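Local structure of Pgp2 (Campylobacter jejuni subsp. jejuni, 6XJ6) at residues T192-Y195 / L196-D200; E213-A216 / S217-K220; F204-F207 / D208-F212; T99-N103 / L104-V108. The protein probably acts as a peptidoglycan LD-carboxypeptidase of the YkuD family and directs helical cell shape through a peptidoglycan-binding pocket on its accessory NTF2 domain. All blocks are in the same frame, centred on the assembly; numbering follows the deposited sequence.

Contact 1: T192-Y195 / L196-D200; sequences TNTY and LSFYD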
loop_
_atom_site.group_PDB
_atom_site.type_symbol
_atom_site.label_atom_id
_atom_site.label_comp_id
_atom_site.label_asym_id
_atom_site.label_seq_id
_atom_site.Cartn_x
_atom_site.Cartn_y
_atom_site.Cartn_z
ATOM N N THR A 192 15.024 -18.976 13.356
ATOM C CA THR A 192 15.684 -18.178 12.328
ATOM C C THR A 192 15.377 -18.700 10.930
ATOM O O THR A 192 15.032 -17.925 10.029
ATOM C CB THR A 192 17.194 -18.178 12.574
ATOM O OG1 THR A 192 17.458 -17.868 13.949
ATOM C CG2 THR A 192 17.879 -17.150 11.683
ATOM N N ASN A 193 15.498 -20.012 10.725
ATOM C CA ASN A 193 15.383 -20.555 9.374
ATOM C C ASN A 193 13.985 -20.342 8.804
ATOM O O ASN A 193 13.834 -19.925 7.649
ATOM C CB ASN A 193 15.773 -22.031 9.360
ATOM C CG ASN A 193 17.256 -22.236 9.598
ATOM O OD1 ASN A 193 18.049 -21.305 9.457
ATOM N ND2 ASN A 193 17.639 -23.456 9.958
ATOM N N THR A 194 12.946 -20.622 9.593
ATOM C CA THR A 194 11.587 -20.380 9.113
ATOM C C THR A 194 11.355 -18.894 8.868
ATOM O O THR A 194 10.770 -18.506 7.850
ATOM C CB THR A 194 10.568 -20.933 10.111
ATOM O OG1 THR A 194 10.796 -22.335 10.301
ATOM C CG2 THR A 194 9.143 -20.724 9.596
ATOM N N TYR A 195 11.800 -18.049 9.798
ATOM C CA TYR A 195 11.646 -16.604 9.649
ATOM C C TYR A 195 12.269 -16.122 8.344
ATOM O O TYR A 195 11.628 -15.413 7.559
ATOM C CB TYR A 195 12.288 -15.923 10.859
ATOM C CG TYR A 195 12.392 -14.413 10.817
ATOM C CD1 TYR A 195 13.589 -13.803 10.461
ATOM C CD2 TYR A 195 11.322 -13.600 11.179
ATOM C CE1 TYR A 195 13.711 -12.431 10.439
ATOM C CE2 TYR A 195 11.436 -12.216 11.159
ATOM C CZ TYR A 195 12.637 -11.644 10.795
ATOM O OH TYR A 195 12.775 -10.271 10.772
ATOM N N LEU A 196 13.513 -16.522 8.082
ATOM C CA LEU A 196 14.217 -16.063 6.890
ATOM C C LEU A 196 13.608 -16.588 5.597
ATOM O O LEU A 196 13.804 -15.973 4.544
ATOM C CB LEU A 196 15.691 -16.461 6.960
ATOM C CG LEU A 196 16.517 -15.782 8.050
ATOM C CD1 LEU A 196 17.908 -16.387 8.115
ATOM C CD2 LEU A 196 16.596 -14.280 7.800
ATOM N N SER A 197 12.876 -17.700 5.642
ATOM C CA SER A 197 12.252 -18.226 4.432
ATOM C C SER A 197 11.215 -17.277 3.844
ATOM O O SER A 197 10.803 -17.473 2.695
ATOM C CB SER A 197 11.593 -19.577 4.724
ATOM O OG SER A 197 10.382 -19.422 5.444
ATOM N N PHE A 198 10.779 -16.267 4.591
ATOM C CA PHE A 198 9.776 -15.333 4.109
ATOM C C PHE A 198 10.377 -14.076 3.501
ATOM O O PHE A 198 9.637 -13.138 3.200
ATOM C CB PHE A 198 8.806 -14.966 5.234
ATOM C CG PHE A 198 7.930 -16.105 5.654
ATOM C CD1 PHE A 198 8.191 -16.803 6.816
ATOM C CD2 PHE A 198 6.863 -16.496 4.866
ATOM C CE1 PHE A 198 7.392 -17.853 7.197
ATOM C CE2 PHE A 198 6.059 -17.552 5.239
ATOM C CZ PHE A 198 6.326 -18.236 6.406
ATOM N N TYR A 199 11.690 -14.043 3.301
ATOM C CA TYR A 199 12.359 -12.917 2.667
ATOM C C TYR A 199 12.918 -13.356 1.323
ATOM O O TYR A 199 13.382 -14.491 1.174
ATOM C CB TYR A 199 13.461 -12.355 3.572
ATOM C CG TYR A 199 12.874 -11.763 4.835
ATOM C CD1 TYR A 199 12.574 -10.413 4.924
ATOM C CD2 TYR A 199 12.589 -12.568 5.928
ATOM C CE1 TYR A 199 12.010 -9.876 6.068
ATOM C CE2 TYR A 199 12.025 -12.044 7.071
ATOM C CZ TYR A 199 11.740 -10.704 7.145
ATOM O OH TYR A 199 11.170 -10.186 8.283
ATOM N N ASP A 200 12.826 -12.466 0.337
ATOM C CA ASP A 200 13.301 -12.771 -1.008
ATOM C C ASP A 200 14.807 -12.563 -1.048
ATOM O O ASP A 200 15.292 -11.430 -0.991
ATOM C CB ASP A 200 12.608 -11.899 -2.049
ATOM C CG ASP A 200 13.062 -12.223 -3.459
ATOM O OD1 ASP A 200 14.213 -11.888 -3.801
ATOM O OD2 ASP A 200 12.290 -12.853 -4.208
#
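Thr192 O accepts from Leu196 N at 2.8 Å, and Asn193 O from Ser197 N at 3.1 Å. These bonds form the end of helix 192-196. Phe198 N then reaches Tyr195 O at 3.2 Å, and a type I beta turn from Leu196 to Tyr199 leads the chain off the helix. One side chain joins this polar group. Ser197 OG donates to Thr194 O at 2.6 Å, and its chi1 of 75° folds it back over the helix end. The same hydroxyl is also bonded to Lys280.

The apolar contacts run along the helix. Thr192 CG2 lies alongside Leu196 CD1 at 3.6 Å, and Leu196 goes on to pack against Phe215 and Ala216 of helix 212-223. Thr194 CG2 runs beside Phe198 CE1.

The aromatic pair is Tyr195 and Tyr199. Their planes are inclined at 52° and their centroids lie 5.1 Å apart. Tyr199 CE2 sits over one face of the Tyr195 ring, shifted toward its rim. The ring ends converge, with Tyr195 OH 3.0 Å from Tyr199 OH.

Both tyrosines are buried, and each hydroxyl has its own polar partners. Tyr195 OH is bonded to Lys219 of helix 212-223. Tyr199 OH is bonded to Trp183 of helix 170-188 and Glu286 of strand 285-286. The nearby charges may polarise the phenols, and the bonds tie the helix end to these three elements.

Contact 2: E213-A216 / S217-K220; sequences EQFA and SMKK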
loop_
_atom_site.group_PDB
_atom_site.type_symbol
_atom_site.label_atom_id
_atom_site.label_comp_id
_atom_site.label_asym_id
_atom_site.label_seq_id
_atom_site.Cartn_x
_atom_site.Cartn_y
_atom_site.Cartn_z
ATOM N N GLU A 213 22.769 -12.354 2.942
ATOM C CA GLU A 213 23.660 -13.170 3.763
ATOM C C GLU A 213 23.938 -12.499 5.104
ATOM O O GLU A 213 23.891 -13.150 6.155
ATOM C CB GLU A 213 24.961 -13.448 3.009
ATOM C CG GLU A 213 25.920 -14.373 3.738
ATOM C CD GLU A 213 27.177 -14.657 2.939
ATOM O OE1 GLU A 213 27.538 -13.823 2.082
ATOM O OE2 GLU A 213 27.802 -15.718 3.162
ATOM N N GLN A 214 24.204 -11.190 5.089
ATOM C CA GLN A 214 24.470 -10.471 6.331
ATOM C C GLN A 214 23.200 -10.304 7.154
ATOM O O GLN A 214 23.238 -10.380 8.386
ATOM C CB GLN A 214 25.101 -9.113 6.023
ATOM C CG GLN A 214 26.585 -9.190 5.692
ATOM C CD GLN A 214 26.869 -10.034 4.462
ATOM O OE1 GLN A 214 27.571 -11.045 4.535
ATOM N NE2 GLN A 214 26.325 -9.621 3.322
ATOM N N PHE A 215 22.069 -10.071 6.488
ATOM C CA PHE A 215 20.790 -10.016 7.188
ATOM C C PHE A 215 20.499 -11.336 7.892
ATOM O O PHE A 215 20.080 -11.349 9.054
ATOM C CB PHE A 215 19.697 -9.686 6.174
ATOM C CG PHE A 215 18.301 -9.716 6.728
ATOM C CD1 PHE A 215 17.829 -8.689 7.531
ATOM C CD2 PHE A 215 17.440 -10.756 6.412
ATOM C CE1 PHE A 215 16.536 -8.713 8.028
ATOM C CE2 PHE A 215 16.140 -10.775 6.901
ATOM C CZ PHE A 215 15.690 -9.755 7.702
ATOM N N ALA A 216 20.743 -12.457 7.212
ATOM C CA ALA A 216 20.513 -13.765 7.816
ATOM C C ALA A 216 21.366 -13.955 9.063
ATOM O O ALA A 216 20.882 -14.424 10.100
ATOM C CB ALA A 216 20.822 -14.859 6.796
ATOM N N SER A 217 22.657 -13.625 8.973
ATOM C CA SER A 217 23.543 -13.795 10.118
ATOM C C SER A 217 23.192 -12.826 11.241
ATOM O O SER A 217 23.291 -13.177 12.422
ATOM C CB SER A 217 24.993 -13.620 9.675
ATOM O OG SER A 217 25.345 -14.611 8.723
ATOM N N MET A 218 22.774 -11.606 10.895
ATOM C CA MET A 218 22.352 -10.651 11.915
ATOM C C MET A 218 21.137 -11.163 12.670
ATOM O O MET A 218 21.075 -11.074 13.902
ATOM C CB MET A 218 22.010 -9.306 11.270
ATOM C CG MET A 218 21.494 -8.259 12.255
ATOM S SD MET A 218 20.716 -6.841 11.472
ATOM C CE MET A 218 19.147 -7.524 10.941
ATOM N N LYS A 219 20.150 -11.683 11.946
ATOM C CA LYS A 219 18.940 -12.157 12.605
ATOM C C LYS A 219 19.231 -13.371 13.469
ATOM O O LYS A 219 18.693 -13.490 14.575
ATOM C CB LYS A 219 17.856 -12.464 11.574
ATOM C CG LYS A 219 17.254 -11.220 10.949
ATOM C CD LYS A 219 16.395 -10.462 11.957
ATOM C CE LYS A 219 15.775 -9.217 11.350
ATOM N NZ LYS A 219 14.813 -8.576 12.287
ATOM N N LYS A 220 20.089 -14.278 12.992
ATOM C CA LYS A 220 20.447 -15.428 13.810
ATOM C C LYS A 220 21.110 -14.965 15.096
ATOM O O LYS A 220 20.825 -15.485 16.181
ATOM C CB LYS A 220 21.377 -16.357 13.031
ATOM C CG LYS A 220 21.614 -17.695 13.712
ATOM C CD LYS A 220 22.567 -18.566 12.918
ATOM C CE LYS A 220 22.737 -19.927 13.569
ATOM N NZ LYS A 220 23.620 -20.815 12.767
HETATM O O HOH W 1 24.600 -15.749 6.488
#
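Phe215 holds CG anti to its backbone N (chi1 175°), while the Lys219 chain bends at chi2 (-70°). One turn apart on the helix, the two side chains meet with the lysine chain over a ring face. Lys219 CG stands 4.0 Å from the centroid of the Phe215 ring and only 17° off its normal, a CH-pi contact. Further along the chain, Lys219 CE comes to 3.4 Å from Phe215 CE1, past the rim. The ammonium end continues past the ring to a hydrogen bond with the hydroxyl of Tyr195.

Met218 adds a second touch. Its chain bends at the sulfur, and CE approaches Phe215 CD1 obliquely at 3.8 Å. All this belongs to helix 212-223 of the NTF2-like domain, where contacts three and four residues apart follow the alpha-helical repeat. Phe215 is the buried residue here. Its ring meets Phe204 and Tyr199 edge-to-face.

The backbone bonds are regular, as in Met218 N to Gln214 O at 2.8 Å. On the exposed side, Glu213 O takes Ser217 N at 3.1 Å and also a proton from a water at 2.7 Å. That water is hydrogen-bonded to Ser217 OG at 2.6 Å, bridging the serine hydroxyl to the carbonyl.

Contact 3: F204-F207 / D208-F212; sequences FKRF and DKMKF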
loop_
_atom_site.group_PDB
_atom_site.type_symbol
_atom_site.label_atom_id
_atom_site.label_comp_id
_atom_site.label_asym_id
_atom_site.label_seq_id
_atom_site.Cartn_x
_atom_site.Cartn_y
_atom_site.Cartn_z
ATOM N N PHE A 204 14.791 -8.548 -1.564
ATOM C CA PHE A 204 14.585 -7.836 -0.304
ATOM C C PHE A 204 15.620 -6.719 -0.171
ATOM O O PHE A 204 16.824 -6.951 -0.320
ATOM C CB PHE A 204 14.696 -8.822 0.867
ATOM C CG PHE A 204 14.536 -8.191 2.233
ATOM C CD1 PHE A 204 13.433 -7.410 2.539
ATOM C CD2 PHE A 204 15.486 -8.407 3.222
ATOM C CE1 PHE A 204 13.291 -6.844 3.800
ATOM C CE2 PHE A 204 15.346 -7.844 4.482
ATOM C CZ PHE A 204 14.251 -7.060 4.769
ATOM N N LYS A 205 15.148 -5.498 0.091
ATOM C CA LYS A 205 16.004 -4.322 0.147
ATOM C C LYS A 205 15.725 -3.537 1.423
ATOM O O LYS A 205 14.610 -3.563 1.958
ATOM C CB LYS A 205 15.789 -3.437 -1.081
ATOM C CG LYS A 205 16.305 -4.057 -2.368
ATOM C CD LYS A 205 16.086 -3.155 -3.561
ATOM C CE LYS A 205 16.510 -3.829 -4.857
ATOM N NZ LYS A 205 15.456 -4.733 -5.399
ATOM N N ARG A 206 16.755 -2.834 1.901
ATOM C CA ARG A 206 16.727 -2.166 3.196
ATOM C C ARG A 206 17.391 -0.800 3.084
ATOM O O ARG A 206 18.243 -0.570 2.223
ATOM C CB ARG A 206 17.493 -2.980 4.247
ATOM C CG ARG A 206 16.996 -4.408 4.423
ATOM C CD ARG A 206 18.038 -5.258 5.120
ATOM N NE ARG A 206 18.584 -4.591 6.297
ATOM C CZ ARG A 206 18.045 -4.638 7.510
ATOM N NH1 ARG A 206 16.934 -5.330 7.729
ATOM N NH2 ARG A 206 18.621 -3.994 8.511
ATOM N N PHE A 207 17.014 0.101 3.999
ATOM C CA PHE A 207 17.649 1.415 4.049
ATOM C C PHE A 207 19.157 1.295 4.213
ATOM O O PHE A 207 19.917 2.055 3.603
ATOM C CB PHE A 207 17.085 2.236 5.207
ATOM C CG PHE A 207 15.748 2.843 4.929
ATOM C CD1 PHE A 207 15.588 3.746 3.891
ATOM C CD2 PHE A 207 14.658 2.538 5.723
ATOM C CE1 PHE A 207 14.353 4.313 3.635
ATOM C CE2 PHE A 207 13.424 3.104 5.476
ATOM C CZ PHE A 207 13.271 3.994 4.432
ATOM N N ASP A 208 19.610 0.366 5.055
ATOM C CA ASP A 208 21.039 0.231 5.318
ATOM C C ASP A 208 21.766 -0.574 4.249
ATOM O O ASP A 208 22.959 -0.845 4.406
ATOM C CB ASP A 208 21.289 -0.347 6.720
ATOM C CG ASP A 208 20.772 -1.768 6.891
ATOM O OD1 ASP A 208 20.430 -2.431 5.893
ATOM O OD2 ASP A 208 20.711 -2.222 8.050
ATOM N N LYS A 209 21.080 -0.952 3.174
ATOM C CA LYS A 209 21.692 -1.618 2.027
ATOM C C LYS A 209 22.335 -2.957 2.389
ATOM O O LYS A 209 23.200 -3.452 1.659
ATOM C CB LYS A 209 22.686 -0.697 1.310
ATOM C CG LYS A 209 22.025 0.526 0.690
ATOM C CD LYS A 209 23.036 1.454 0.040
ATOM C CE LYS A 209 22.349 2.575 -0.726
ATOM N NZ LYS A 209 21.372 3.327 0.113
ATOM N N MET A 210 21.928 -3.570 3.495
ATOM C CA MET A 210 22.466 -4.876 3.854
ATOM C C MET A 210 21.950 -5.946 2.896
ATOM O O MET A 210 20.768 -5.969 2.541
ATOM C CB MET A 210 22.056 -5.237 5.282
ATOM C CG MET A 210 22.729 -6.480 5.815
ATOM S SD MET A 210 22.161 -6.937 7.464
ATOM C CE MET A 210 22.681 -5.541 8.428
ATOM N N LYS A 211 22.846 -6.837 2.481
ATOM C CA LYS A 211 22.482 -7.959 1.631
ATOM C C LYS A 211 22.004 -9.141 2.476
ATOM O O LYS A 211 22.201 -9.192 3.692
ATOM C CB LYS A 211 23.669 -8.363 0.757
ATOM C CG LYS A 211 24.072 -7.297 -0.255
ATOM C CD LYS A 211 25.406 -7.607 -0.907
ATOM C CE LYS A 211 26.560 -7.405 0.062
ATOM N NZ LYS A 211 27.881 -7.590 -0.592
ATOM N N PHE A 212 21.392 -10.114 1.799
ATOM C CA PHE A 212 20.669 -11.176 2.495
ATOM C C PHE A 212 21.577 -11.987 3.414
ATOM O O PHE A 212 21.194 -12.308 4.546
ATOM C CB PHE A 212 19.979 -12.090 1.486
ATOM C CG PHE A 212 19.143 -13.158 2.124
ATOM C CD1 PHE A 212 17.830 -12.903 2.486
ATOM C CD2 PHE A 212 19.674 -14.411 2.378
ATOM C CE1 PHE A 212 17.061 -13.881 3.078
ATOM C CE2 PHE A 212 18.906 -15.395 2.969
ATOM C CZ PHE A 212 17.598 -15.130 3.321
HETATM O O HOH W 2 18.602 -8.241 2.076
HETATM O O HOH W 3 19.475 -4.063 1.047
#
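Arg206 and Lys209 close a type I beta turn through Lys209 N to Arg206 O at 3.0 Å, and Lys209 itself takes a left-handed helical conformation that turns the chain back. Across the turn the Arg206 and Asp208 side chains lie side by side, pointing the same way, and form a salt bridge. Arg206 grips the carboxylate side-on. NE donates to Asp208 OD1 at 2.9 Å and NH2 to Asp208 OD2 at 2.8 Å, one nitrogen to each oxygen. Both come from the syn side but are tilted out of the carboxylate plane. The grip is not flat, since the guanidinium and carboxylate planes are 39° apart. OD2 nevertheless lies in the guanidinium plane.

Asp208 reaches this place with CG between its backbone N and carbonyl carbon (chi1 64°). The same torsion lets OD1 accept from Met210 N at 3.0 Å, an Asx turn that overlaps the beta turn. Arg206 NE and Met210 N come to OD1 from opposite faces of the carboxylate, so two bonds fix this oxygen.

The loop leads into helix 212-223 of the NTF2-like domain, with Lys211 at the N-cap position. Met210 CB lies obliquely to the guanidinium, 3.7 Å from Arg206 NE. Arg206 and Met210 both also touch Phe215 of the helix. A water donates to Met210 O at 2.7 Å and weakly accepts from Arg206 N. The Phe207 side chain touches Leu104 and Lys107 of helix 104-108, in the catalytic domain.

Contact 4: T99-N103 / L104-V108; sequences TTYPN and LLDKV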
loop_
_atom_site.group_PDB
_atom_site.type_symbol
_atom_site.label_atom_id
_atom_site.label_comp_id
_atom_site.label_asym_id
_atom_site.label_seq_id
_atom_site.Cartn_x
_atom_site.Cartn_y
_atom_site.Cartn_z
ATOM N N THR A 99 -0.667 12.350 -1.608
ATOM C CA THR A 99 -0.400 10.926 -1.474
ATOM C C THR A 99 0.949 10.735 -0.796
ATOM O O THR A 99 1.767 11.655 -0.713
ATOM C CB THR A 99 -0.374 10.193 -2.823
ATOM O OG1 THR A 99 0.899 10.387 -3.465
ATOM C CG2 THR A 99 -1.503 10.634 -3.751
ATOM N N THR A 100 1.190 9.510 -0.328
ATOM C CA THR A 100 2.391 9.193 0.433
ATOM C C THR A 100 3.582 8.779 -0.434
ATOM O O THR A 100 4.536 8.197 0.092
ATOM C CB THR A 100 2.092 8.104 1.457
ATOM O OG1 THR A 100 1.441 7.015 0.797
ATOM C CG2 THR A 100 1.195 8.650 2.552
ATOM N N TYR A 101 3.567 9.069 -1.731
ATOM C CA TYR A 101 4.748 8.785 -2.539
ATOM C C TYR A 101 5.931 9.613 -2.033
ATOM O O TYR A 101 5.794 10.832 -1.842
ATOM C CB TYR A 101 4.545 9.076 -4.028
ATOM C CG TYR A 101 5.821 8.790 -4.794
ATOM C CD1 TYR A 101 6.080 7.529 -5.312
ATOM C CD2 TYR A 101 6.796 9.762 -4.938
ATOM C CE1 TYR A 101 7.262 7.250 -5.969
ATOM C CE2 TYR A 101 7.982 9.488 -5.591
ATOM C CZ TYR A 101 8.204 8.231 -6.110
ATOM O OH TYR A 101 9.379 7.941 -6.761
ATOM N N PRO A 102 7.111 9.010 -1.845
ATOM C CA PRO A 102 7.471 7.601 -2.014
ATOM C C PRO A 102 7.175 6.795 -0.763
ATOM O O PRO A 102 7.424 7.255 0.355
ATOM C CB PRO A 102 8.985 7.659 -2.260
ATOM C CG PRO A 102 9.426 8.837 -1.483
ATOM C CD PRO A 102 8.297 9.838 -1.552
ATOM N N ASN A 103 6.634 5.596 -0.951
ATOM C CA ASN A 103 6.415 4.703 0.172
ATOM C C ASN A 103 7.711 3.959 0.492
ATOM O O ASN A 103 8.761 4.180 -0.123
ATOM C CB ASN A 103 5.211 3.792 -0.088
ATOM C CG ASN A 103 5.449 2.785 -1.203
ATOM O OD1 ASN A 103 6.563 2.316 -1.414
ATOM N ND2 ASN A 103 4.381 2.423 -1.904
ATOM N N LEU A 104 7.650 3.082 1.490
ATOM C CA LEU A 104 8.862 2.405 1.942
ATOM C C LEU A 104 9.490 1.581 0.823
ATOM O O LEU A 104 10.716 1.557 0.674
ATOM C CB LEU A 104 8.547 1.518 3.142
ATOM C CG LEU A 104 9.725 0.707 3.676
ATOM C CD1 LEU A 104 10.803 1.609 4.242
ATOM C CD2 LEU A 104 9.224 -0.279 4.717
ATOM N N LEU A 105 8.674 0.875 0.041
ATOM C CA LEU A 105 9.221 0.077 -1.051
ATOM C C LEU A 105 9.913 0.968 -2.075
ATOM O O LEU A 105 11.037 0.688 -2.501
ATOM C CB LEU A 105 8.110 -0.749 -1.701
ATOM C CG LEU A 105 8.549 -1.651 -2.856
ATOM C CD1 LEU A 105 9.481 -2.754 -2.380
ATOM C CD2 LEU A 105 7.328 -2.234 -3.540
ATOM N N ASP A 106 9.251 2.052 -2.476
ATOM C CA ASP A 106 9.884 3.043 -3.338
ATOM C C ASP A 106 11.232 3.465 -2.774
ATOM O O ASP A 106 12.234 3.526 -3.497
ATOM C CB ASP A 106 8.986 4.275 -3.451
ATOM C CG ASP A 106 7.657 3.988 -4.140
ATOM O OD1 ASP A 106 7.616 3.155 -5.065
ATOM O OD2 ASP A 106 6.658 4.635 -3.765
ATOM N N LYS A 107 11.273 3.781 -1.478
ATOM C CA LYS A 107 12.498 4.319 -0.892
ATOM C C LYS A 107 13.620 3.290 -0.901
ATOM O O LYS A 107 14.760 3.615 -1.246
ATOM C CB LYS A 107 12.241 4.813 0.531
ATOM C CG LYS A 107 11.402 6.077 0.619
ATOM C CD LYS A 107 11.156 6.436 2.070
ATOM C CE LYS A 107 10.425 7.749 2.222
ATOM N NZ LYS A 107 10.262 8.074 3.662
ATOM N N VAL A 108 13.335 2.049 -0.496
ATOM C CA VAL A 108 14.411 1.065 -0.437
ATOM C C VAL A 108 14.878 0.672 -1.832
ATOM O O VAL A 108 16.006 0.192 -1.996
ATOM C CB VAL A 108 14.078 -0.161 0.439
ATOM C CG1 VAL A 108 13.726 0.280 1.848
ATOM C CG2 VAL A 108 12.961 -0.990 -0.173
#
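Asn103 and Asp106 form a capping box at the start of helix 104-108, and this is the tight part of the contact. Asp106 N donates to Asn103 OD1 at 2.9 Å and almost straight, at 172°. In return Asn103 N donates to Asp106 OD2 at 3.0 Å, on the anti side of the carboxylate. The asparagine reaches the first turn of the helix because its chi1 of 68° swings CG between the backbone N and the carbonyl carbon. Its amide then stacks on the carboxylate, the two planes only 2° from parallel. Lys107 N to Asn103 O at 2.9 Å closes the first turn.

Tyr101 and Pro102 back the box. They are joined by a cis peptide bond, and Pro102 CB sits over the centre of the Tyr101 ring. Pro102 CB also meets Asp106 CB at 3.6 Å, and Tyr101 CD1 comes to 3.3 Å from Asp106 OD2.

The other side is looser. The exposed Lys107 runs extended past Pro102, with Lys107 CE 4.0 Å from Pro102 CG and 3.6 Å from Pro102 O.

Outside bonds extend the tight side. Asp106 OD2 is also hydrogen-bonded to Tyr79 OH, and Asn103 ND2 binds Tyr241 OH. The Tyr101 side chain lies about 9 Å from that of Cys136, the predicted nucleophile. OD2 of the buried Asp106 thus has two partners, Asn103 N and Tyr79 OH. This would fit a charged Asp106. A negative charge here would also interact favourably with the N-terminal end of the helix.

In the fold
Contacts 1, 2 and 3 lie in the NTF2-like range, while contact 4 lies in the catalytic one. Helices 192-196 and 212-223, which hold contacts 1 and 2, pack on each other. Phe204 and Phe212 of contact 3 pack on Tyr199 of contact 1, and contact 3 also touches contact 2. Contacts 2 and 3 are at the surface, whereas 1 and 4 are partly buried. The chemistry differs accordingly. Contact 3 relies on a charged pair and contact 2 on a lysine chain over a ring. Contacts 1 and 4 tie up polar groups, contact 1 at the C-terminal end of helix 192-196, contact 4 at the N-terminal start of helix 104-108. Phe207 on Leu104 links contacts 3 and 4 across the two ranges.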